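Local coordinates for protein argonaute (PDB 1YVU) that cleaves target RNA, using short single-stranded DNA guides to find complementary sequences and divalent metal ions, preferably magnesium, for the cut, at residues R505-T519 and Y531-T544. Sequence-based numbering, arbitrary orientation.
Sequences RITRDGKTVNAVAFT and YYLTSYPAFGEKLT
T519, A517 and A515 pair with Y532, T534 and Y536 as the antiparallel beta hairpin of the RNase H fold in the PIWI domain. T519 and Y532 exchange two backbone bonds, as do A517 and T534, whose A517 N to T534 O bond is 2.8 Å long. At A515 and Y536 the ladder frays: Y536 N reaches A515 O at 2.6 Å and 170°, whereas the return bond from A515 N to Y536 O is weak at 3.4 Å. A515 N has a second weak bond to N514 OD1. That oxygen also accepts a weak bond from S535 OG at 3.2 Å; with CG anti to the backbone N, the short amide can turn its oxygen back on its own strand and also reach across. In the non-hydrogen-bonded pairs, the backbones of V516 and F518 bond to S504 and D502 of strand 497-505, those of S535 and L533 to I696 and to K698 of strand 697-700.

On the face of V516, F518 and L533, V516 CG1 packs on L533 CD1, and F518 turns its edge to the face of Y531 in an offset edge-to-face pair, with planes at 65°. F518 also lies about 6 Å, side chain to side chain, from the metal-binding D502. The face of A515, A517 and Y536 takes helix 542-557: A515 is small enough to admit L543, whose CD2 lies 3.9 Å from A515 CB and whose CD1 meets T512 CG2. Beside L543, the bent side chain of R505 carries its guanidinium to helix 542-557, where NH2 donates to T544 OG1 at 3.2 Å and 161°, the hydroxyl lying in the guanidinium plane.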
ATOM      1  N   ARG A 505     -12.521  -1.631  -4.898  1.00 47.58           N
ATOM      2  CA  ARG A 505     -13.443  -1.682  -6.027  1.00 51.30           C
ATOM      3  C   ARG A 505     -12.857  -2.182  -7.346  1.00 46.24           C
ATOM      4  O   ARG A 505     -11.639  -2.196  -7.535  1.00 44.93           O
ATOM      5  CB  ARG A 505     -14.009  -0.266  -6.266  1.00 61.54           C
ATOM      6  CG  ARG A 505     -14.672   0.407  -5.053  1.00 61.35           C
ATOM      7  CD  ARG A 505     -14.294   1.874  -4.953  1.00 63.12           C
ATOM      8  NE  ARG A 505     -14.815   2.499  -3.739  1.00 73.21           N
ATOM      9  CZ  ARG A 505     -15.812   3.382  -3.712  1.00 73.91           C
ATOM     10  NH1 ARG A 505     -16.417   3.763  -4.842  1.00 71.23           N
ATOM     11  NH2 ARG A 505     -16.200   3.886  -2.543  1.00 75.51           N
ATOM     12  N   ILE A 506     -13.725  -2.655  -8.231  1.00 45.14           N
ATOM     13  CA  ILE A 506     -13.240  -3.045  -9.538  1.00 50.18           C
ATOM     14  C   ILE A 506     -13.683  -1.962 -10.521  1.00 58.65           C
ATOM     15  O   ILE A 506     -14.860  -1.573 -10.588  1.00 47.74           O
ATOM     16  CB  ILE A 506     -13.568  -4.515  -9.953  1.00 47.74           C
ATOM     17  CG1 ILE A 506     -12.510  -5.442  -9.327  1.00 50.72           C
ATOM     18  CG2 ILE A 506     -13.470  -4.699 -11.476  1.00 52.21           C
ATOM     19  CD1 ILE A 506     -12.676  -6.918  -9.599  1.00 50.74           C
ATOM     20  N   THR A 507     -12.656  -1.394 -11.153  1.00 62.15           N
ATOM     21  CA  THR A 507     -12.785  -0.328 -12.129  1.00 69.18           C
ATOM     22  C   THR A 507     -12.907  -0.899 -13.551  1.00 77.04           C
ATOM     23  O   THR A 507     -12.096  -1.734 -14.009  1.00 77.64           O
ATOM     24  CB  THR A 507     -11.549   0.617 -12.066  1.00 66.87           C
ATOM     25  OG1 THR A 507     -11.157   0.838 -10.706  1.00 65.93           O
ATOM     26  CG2 THR A 507     -11.872   1.964 -12.718  1.00 70.32           C
ATOM     27  N   ARG A 508     -14.003  -0.500 -14.200  1.00 81.32           N
ATOM     28  CA  ARG A 508     -14.296  -0.868 -15.583  1.00 86.18           C
ATOM     29  C   ARG A 508     -14.831   0.374 -16.268  1.00 89.74           C
ATOM     30  O   ARG A 508     -15.994   0.754 -16.092  1.00 93.78           O
ATOM     31  CB  ARG A 508     -15.290  -2.014 -15.689  1.00 85.64           C
ATOM     32  CG  ARG A 508     -14.660  -3.381 -15.718  1.00 86.62           C
ATOM     33  CD  ARG A 508     -15.668  -4.380 -16.212  1.00 91.97           C
ATOM     34  NE  ARG A 508     -15.378  -5.715 -15.706  1.00 99.57           N
ATOM     35  CZ  ARG A 508     -16.241  -6.727 -15.689  1.00 96.62           C
ATOM     36  NH1 ARG A 508     -17.479  -6.581 -16.163  1.00 94.80           N
ATOM     37  NH2 ARG A 508     -15.867  -7.879 -15.150  1.00 98.28           N
ATOM     38  N   ASP A 509     -13.926   1.014 -17.018  1.00 93.62           N
ATOM     39  CA  ASP A 509     -14.139   2.262 -17.778  1.00 95.93           C
ATOM     40  C   ASP A 509     -14.176   3.513 -16.892  1.00102.28           C
ATOM     41  O   ASP A 509     -13.125   4.149 -16.677  1.00 97.47           O
ATOM     42  CB  ASP A 509     -15.373   2.208 -18.701  1.00 98.96           C
ATOM     43  CG  ASP A 509     -15.178   1.323 -19.927  1.00 98.02           C
ATOM     44  OD1 ASP A 509     -14.419   0.331 -19.838  1.00101.26           O
ATOM     45  OD2 ASP A 509     -15.789   1.613 -20.977  1.00 99.62           O
ATOM     46  N   GLY A 510     -15.353   3.812 -16.340  1.00 99.45           N
ATOM     47  CA  GLY A 510     -15.519   4.999 -15.517  1.00100.32           C
ATOM     48  C   GLY A 510     -16.200   4.850 -14.173  1.00100.49           C
ATOM     49  O   GLY A 510     -15.611   5.266 -13.170  1.00 99.77           O
ATOM     50  N   LYS A 511     -17.439   4.335 -14.155  1.00 99.63           N
ATOM     51  CA  LYS A 511     -18.198   4.138 -12.909  1.00 95.75           C
ATOM     52  C   LYS A 511     -18.141   2.702 -12.340  1.00 95.70           C
ATOM     53  O   LYS A 511     -18.168   1.715 -13.091  1.00 94.15           O
ATOM     54  CB  LYS A 511     -19.634   4.696 -13.036  1.00102.61           C
ATOM     55  CG  LYS A 511     -19.703   6.229 -12.788  1.00103.87           C
ATOM     56  CD  LYS A 511     -20.467   7.007 -13.882  1.00105.79           C
ATOM     57  CE  LYS A 511     -20.225   8.532 -13.791  1.00105.34           C
ATOM     58  NZ  LYS A 511     -20.922   9.288 -14.882  1.00 99.16           N
ATOM     59  N   THR A 512     -17.990   2.627 -11.009  1.00 92.64           N
ATOM     60  CA  THR A 512     -17.839   1.385 -10.230  1.00 86.35           C
ATOM     61  C   THR A 512     -18.838   0.245 -10.433  1.00 81.33           C
ATOM     62  O   THR A 512     -20.045   0.376 -10.164  1.00 81.83           O
ATOM     63  CB  THR A 512     -17.747   1.662  -8.691  1.00 86.84           C
ATOM     64  OG1 THR A 512     -16.915   2.799  -8.427  1.00 85.72           O
ATOM     65  CG2 THR A 512     -17.154   0.465  -7.974  1.00 83.12           C
ATOM     66  N   VAL A 513     -18.256  -0.901 -10.783  1.00 79.20           N
ATOM     67  CA  VAL A 513     -18.955  -2.154 -11.033  1.00 71.59           C
ATOM     68  C   VAL A 513     -19.088  -2.970  -9.729  1.00 71.35           C
ATOM     69  O   VAL A 513     -20.132  -2.932  -9.069  1.00 64.93           O
ATOM     70  CB  VAL A 513     -18.201  -2.940 -12.142  1.00 78.46           C
ATOM     71  CG1 VAL A 513     -18.815  -4.335 -12.383  1.00 82.29           C
ATOM     72  CG2 VAL A 513     -18.229  -2.131 -13.421  1.00 77.69           C
ATOM     73  N   ASN A 514     -18.033  -3.704  -9.372  1.00 60.35           N
ATOM     74  CA  ASN A 514     -18.030  -4.509  -8.160  1.00 53.70           C
ATOM     75  C   ASN A 514     -17.184  -3.822  -7.076  1.00 47.30           C
ATOM     76  O   ASN A 514     -16.256  -3.053  -7.383  1.00 41.44           O
ATOM     77  CB  ASN A 514     -17.531  -5.931  -8.470  1.00 50.15           C
ATOM     78  CG  ASN A 514     -17.798  -6.929  -7.325  1.00 50.91           C
ATOM     79  OD1 ASN A 514     -18.591  -6.671  -6.401  1.00 38.31           O
ATOM     80  ND2 ASN A 514     -17.136  -8.084  -7.398  1.00 52.99           N
ATOM     81  N   ALA A 515     -17.575  -4.081  -5.823  1.00 44.72           N
ATOM     82  CA  ALA A 515     -16.940  -3.552  -4.608  1.00 39.58           C
ATOM     83  C   ALA A 515     -17.144  -4.484  -3.423  1.00 33.56           C
ATOM     84  O   ALA A 515     -18.199  -5.086  -3.264  1.00 33.83           O
ATOM     85  CB  ALA A 515     -17.499  -2.170  -4.251  1.00 41.20           C
ATOM     86  N   VAL A 516     -16.112  -4.590  -2.600  1.00 31.51           N
ATOM     87  CA  VAL A 516     -16.121  -5.412  -1.399  1.00 26.71           C
ATOM     88  C   VAL A 516     -15.641  -4.526  -0.239  1.00 29.29           C
ATOM     89  O   VAL A 516     -14.637  -3.799  -0.378  1.00 21.48           O
ATOM     90  CB  VAL A 516     -15.150  -6.645  -1.535  1.00 30.42           C
ATOM     91  CG1 VAL A 516     -15.114  -7.446  -0.243  1.00 20.41           C
ATOM     92  CG2 VAL A 516     -15.572  -7.565  -2.689  1.00 25.08           C
ATOM     93  N   ALA A 517     -16.347  -4.613   0.897  1.00 17.72           N
ATOM     94  CA  ALA A 517     -16.007  -3.871   2.121  1.00 18.86           C
ATOM     95  C   ALA A 517     -15.702  -4.836   3.242  1.00 24.55           C
ATOM     96  O   ALA A 517     -16.490  -5.759   3.503  1.00 24.32           O
ATOM     97  CB  ALA A 517     -17.159  -2.966   2.563  1.00 13.76           C
ATOM     98  N   PHE A 518     -14.566  -4.629   3.905  1.00 17.93           N
ATOM     99  CA  PHE A 518     -14.218  -5.464   5.044  1.00 18.72           C
ATOM    100  C   PHE A 518     -13.973  -4.662   6.330  1.00 22.38           C
ATOM    101  O   PHE A 518     -12.891  -4.088   6.542  1.00 19.78           O
ATOM    102  CB  PHE A 518     -13.046  -6.401   4.730  1.00 20.65           C
ATOM    103  CG  PHE A 518     -12.758  -7.430   5.822  1.00 23.08           C
ATOM    104  CD1 PHE A 518     -13.807  -8.138   6.457  1.00 18.68           C
ATOM    105  CD2 PHE A 518     -11.432  -7.696   6.218  1.00 29.42           C
ATOM    106  CE1 PHE A 518     -13.563  -9.083   7.455  1.00 17.79           C
ATOM    107  CE2 PHE A 518     -11.171  -8.654   7.227  1.00 26.69           C
ATOM    108  CZ  PHE A 518     -12.261  -9.346   7.843  1.00 24.29           C
ATOM    109  N   THR A 519     -14.957  -4.756   7.224  1.00 17.72           N
ATOM    110  CA  THR A 519     -14.957  -4.074   8.523  1.00 17.82           C
ATOM    111  C   THR A 519     -14.615  -5.020   9.674  1.00 15.96           C
ATOM    112  O   THR A 519     -14.975  -6.214   9.661  1.00 15.06           O
ATOM    113  CB  THR A 519     -16.315  -3.349   8.750  1.00 15.01           C
ATOM    114  OG1 THR A 519     -16.531  -2.438   7.658  1.00 11.46           O
ATOM    115  CG2 THR A 519     -16.343  -2.562  10.066  1.00 13.10           C
ATOM    116  N   TYR A 531     -16.629  -8.945  12.669  1.00 21.92           N
ATOM    117  CA  TYR A 531     -16.129  -8.483  11.370  1.00 18.83           C
ATOM    118  C   TYR A 531     -17.318  -8.504  10.434  1.00 23.28           C
ATOM    119  O   TYR A 531     -18.303  -9.209  10.690  1.00 19.26           O
ATOM    120  CB  TYR A 531     -14.963  -9.315  10.772  1.00 19.68           C
ATOM    121  CG  TYR A 531     -15.185 -10.793  10.427  1.00 23.95           C
ATOM    122  CD1 TYR A 531     -15.947 -11.206   9.297  1.00 24.18           C
ATOM    123  CD2 TYR A 531     -14.586 -11.794  11.208  1.00 25.59           C
ATOM    124  CE1 TYR A 531     -16.109 -12.596   8.966  1.00 28.93           C
ATOM    125  CE2 TYR A 531     -14.734 -13.178  10.884  1.00 34.08           C
ATOM    126  CZ  TYR A 531     -15.493 -13.573   9.769  1.00 30.40           C
ATOM    127  OH  TYR A 531     -15.588 -14.919   9.485  1.00 26.09           O
ATOM    128  N   TYR A 532     -17.206  -7.787   9.326  1.00 22.23           N
ATOM    129  CA  TYR A 532     -18.275  -7.774   8.342  1.00 22.77           C
ATOM    130  C   TYR A 532     -17.688  -7.632   6.950  1.00 15.83           C
ATOM    131  O   TYR A 532     -17.060  -6.625   6.590  1.00 16.13           O
ATOM    132  CB  TYR A 532     -19.325  -6.700   8.649  1.00 20.44           C
ATOM    133  CG  TYR A 532     -20.625  -6.837   7.883  1.00 17.49           C
ATOM    134  CD1 TYR A 532     -21.466  -7.981   8.030  1.00 16.97           C
ATOM    135  CD2 TYR A 532     -21.034  -5.818   7.001  1.00 17.95           C
ATOM    136  CE1 TYR A 532     -22.697  -8.093   7.295  1.00 13.86           C
ATOM    137  CE2 TYR A 532     -22.251  -5.921   6.271  1.00 14.07           C
ATOM    138  CZ  TYR A 532     -23.071  -7.051   6.415  1.00 14.51           C
ATOM    139  OH  TYR A 532     -24.219  -7.117   5.642  1.00 14.57           O
ATOM    140  N   LEU A 533     -17.893  -8.686   6.183  1.00 16.66           N
ATOM    141  CA  LEU A 533     -17.397  -8.764   4.834  1.00 21.52           C
ATOM    142  C   LEU A 533     -18.577  -8.844   3.877  1.00 21.87           C
ATOM    143  O   LEU A 533     -19.352  -9.790   3.951  1.00 24.07           O
ATOM    144  CB  LEU A 533     -16.509  -9.995   4.750  1.00 18.47           C
ATOM    145  CG  LEU A 533     -15.742 -10.383   3.495  1.00 20.97           C
ATOM    146  CD1 LEU A 533     -14.954  -9.218   2.942  1.00 26.66           C
ATOM    147  CD2 LEU A 533     -14.808 -11.542   3.842  1.00 30.22           C
ATOM    148  N   THR A 534     -18.742  -7.827   3.027  1.00 22.67           N
ATOM    149  CA  THR A 534     -19.842  -7.798   2.073  1.00 23.51           C
ATOM    150  C   THR A 534     -19.349  -7.342   0.732  1.00 29.02           C
ATOM    151  O   THR A 534     -18.501  -6.448   0.644  1.00 27.85           O
ATOM    152  CB  THR A 534     -20.911  -6.748   2.431  1.00 21.20           C
ATOM    153  OG1 THR A 534     -21.060  -6.667   3.839  1.00 21.83           O
ATOM    154  CG2 THR A 534     -22.278  -7.085   1.826  1.00 26.26           C
ATOM    155  N   SER A 535     -19.935  -7.940  -0.307  1.00 35.07           N
ATOM    156  CA  SER A 535     -19.674  -7.560  -1.690  1.00 37.26           C
ATOM    157  C   SER A 535     -20.875  -6.667  -1.984  1.00 36.97           C
ATOM    158  O   SER A 535     -21.982  -6.935  -1.516  1.00 40.22           O
ATOM    159  CB  SER A 535     -19.692  -8.775  -2.609  1.00 37.01           C
ATOM    160  OG  SER A 535     -18.946  -8.556  -3.800  1.00 38.76           O
ATOM    161  N   TYR A 536     -20.642  -5.567  -2.690  1.00 40.22           N
ATOM    162  CA  TYR A 536     -21.695  -4.619  -3.003  1.00 42.57           C
ATOM    163  C   TYR A 536     -21.906  -4.450  -4.510  1.00 51.37           C
ATOM    164  O   TYR A 536     -20.920  -4.512  -5.267  1.00 50.25           O
ATOM    165  CB  TYR A 536     -21.359  -3.266  -2.358  1.00 38.35           C
ATOM    166  CG  TYR A 536     -21.569  -3.183  -0.864  1.00 30.13           C
ATOM    167  CD1 TYR A 536     -20.476  -3.210   0.022  1.00 25.06           C
ATOM    168  CD2 TYR A 536     -22.874  -3.084  -0.326  1.00 25.99           C
ATOM    169  CE1 TYR A 536     -20.679  -3.143   1.406  1.00 29.48           C
ATOM    170  CE2 TYR A 536     -23.096  -3.019   1.055  1.00 22.45           C
ATOM    171  CZ  TYR A 536     -22.003  -3.045   1.912  1.00 38.65           C
ATOM    172  OH  TYR A 536     -22.240  -2.920   3.253  1.00 39.41           O
ATOM    173  N   PRO A 537     -23.181  -4.246  -4.966  1.00 60.25           N
ATOM    174  CA  PRO A 537     -23.557  -4.064  -6.404  1.00 66.27           C
ATOM    175  C   PRO A 537     -23.071  -2.742  -7.044  1.00 68.71           C
ATOM    176  O   PRO A 537     -22.286  -1.998  -6.456  1.00 70.59           O
ATOM    177  CB  PRO A 537     -25.096  -4.107  -6.360  1.00 68.49           C
ATOM    178  CG  PRO A 537     -25.404  -4.898  -5.161  1.00 65.35           C
ATOM    179  CD  PRO A 537     -24.410  -4.390  -4.156  1.00 60.89           C
ATOM    180  N   ALA A 538     -23.591  -2.439  -8.241  1.00 76.51           N
ATOM    181  CA  ALA A 538     -23.207  -1.219  -8.961  1.00 76.15           C
ATOM    182  C   ALA A 538     -24.144  -0.015  -8.891  1.00 79.69           C
ATOM    183  O   ALA A 538     -25.162   0.031  -9.592  1.00 80.78           O
ATOM    184  CB  ALA A 538     -22.880  -1.560 -10.437  1.00 74.38           C
ATOM    185  N   PHE A 539     -23.844   0.914  -7.975  1.00 79.57           N
ATOM    186  CA  PHE A 539     -24.583   2.176  -7.823  1.00 83.30           C
ATOM    187  C   PHE A 539     -23.620   3.282  -7.412  1.00 84.37           C
ATOM    188  O   PHE A 539     -22.688   3.027  -6.660  1.00 89.42           O
ATOM    189  CB  PHE A 539     -25.807   2.133  -6.882  1.00 81.16           C
ATOM    190  CG  PHE A 539     -25.795   1.051  -5.824  1.00 81.43           C
ATOM    191  CD1 PHE A 539     -24.702   0.826  -4.962  1.00 82.53           C
ATOM    192  CD2 PHE A 539     -26.961   0.295  -5.621  1.00 82.81           C
ATOM    193  CE1 PHE A 539     -24.749  -0.119  -3.901  1.00 80.80           C
ATOM    194  CE2 PHE A 539     -27.056  -0.674  -4.562  1.00 89.35           C
ATOM    195  CZ  PHE A 539     -25.925  -0.872  -3.699  1.00 80.14           C
ATOM    196  N   GLY A 540     -23.866   4.495  -7.897  1.00 87.59           N
ATOM    197  CA  GLY A 540     -22.999   5.642  -7.630  1.00 86.98           C
ATOM    198  C   GLY A 540     -22.540   5.955  -6.212  1.00 90.13           C
ATOM    199  O   GLY A 540     -21.512   5.443  -5.760  1.00 88.78           O
ATOM    200  N   GLU A 541     -23.303   6.805  -5.525  1.00 91.54           N
ATOM    201  CA  GLU A 541     -23.007   7.219  -4.150  1.00 91.91           C
ATOM    202  C   GLU A 541     -23.544   6.242  -3.130  1.00 90.25           C
ATOM    203  O   GLU A 541     -23.085   6.254  -1.989  1.00 87.25           O
ATOM    204  CB  GLU A 541     -23.696   8.526  -3.795  1.00 95.33           C
ATOM    205  CG  GLU A 541     -23.358   9.733  -4.590  1.00101.99           C
ATOM    206  CD  GLU A 541     -24.115  10.950  -4.080  1.00102.20           C
ATOM    207  OE1 GLU A 541     -25.267  10.800  -3.626  1.00101.66           O
ATOM    208  OE2 GLU A 541     -23.556  12.063  -4.119  1.00103.22           O
ATOM    209  N   LYS A 542     -24.595   5.501  -3.509  1.00 86.29           N
ATOM    210  CA  LYS A 542     -25.268   4.524  -2.642  1.00 84.70           C
ATOM    211  C   LYS A 542     -24.343   3.421  -2.168  1.00 84.86           C
ATOM    212  O   LYS A 542     -24.659   2.739  -1.200  1.00 82.81           O
ATOM    213  CB  LYS A 542     -26.491   3.901  -3.340  1.00 84.23           C
ATOM    214  CG  LYS A 542     -27.570   4.891  -3.859  1.00 88.36           C
ATOM    215  CD  LYS A 542     -28.777   4.099  -4.400  1.00 88.20           C
ATOM    216  CE  LYS A 542     -29.182   4.559  -5.768  1.00 90.49           C
ATOM    217  NZ  LYS A 542     -29.523   3.422  -6.633  1.00 90.76           N
ATOM    218  N   LEU A 543     -23.196   3.292  -2.847  1.00 79.56           N
ATOM    219  CA  LEU A 543     -22.137   2.328  -2.538  1.00 78.02           C
ATOM    220  C   LEU A 543     -21.462   2.687  -1.220  1.00 73.77           C
ATOM    221  O   LEU A 543     -21.726   2.078  -0.178  1.00 81.41           O
ATOM    222  CB  LEU A 543     -21.091   2.377  -3.639  1.00 82.13           C
ATOM    223  CG  LEU A 543     -20.882   1.209  -4.590  1.00 90.50           C
ATOM    224  CD1 LEU A 543     -19.587   1.511  -5.278  1.00 88.80           C
ATOM    225  CD2 LEU A 543     -20.786  -0.103  -3.886  1.00 83.10           C
ATOM    226  N   THR A 544     -20.662   3.751  -1.287  1.00 68.26           N
ATOM    227  CA  THR A 544     -19.913   4.329  -0.185  1.00 61.62           C
ATOM    228  C   THR A 544     -20.794   4.475   1.053  1.00 57.34           C
ATOM    229  O   THR A 544     -20.466   3.941   2.110  1.00 58.34           O
ATOM    230  CB  THR A 544     -19.394   5.693  -0.629  1.00 59.84           C
ATOM    231  OG1 THR A 544     -18.798   5.566  -1.925  1.00 64.30           O
ATOM    232  CG2 THR A 544     -18.369   6.208   0.322  1.00 62.94           C
TER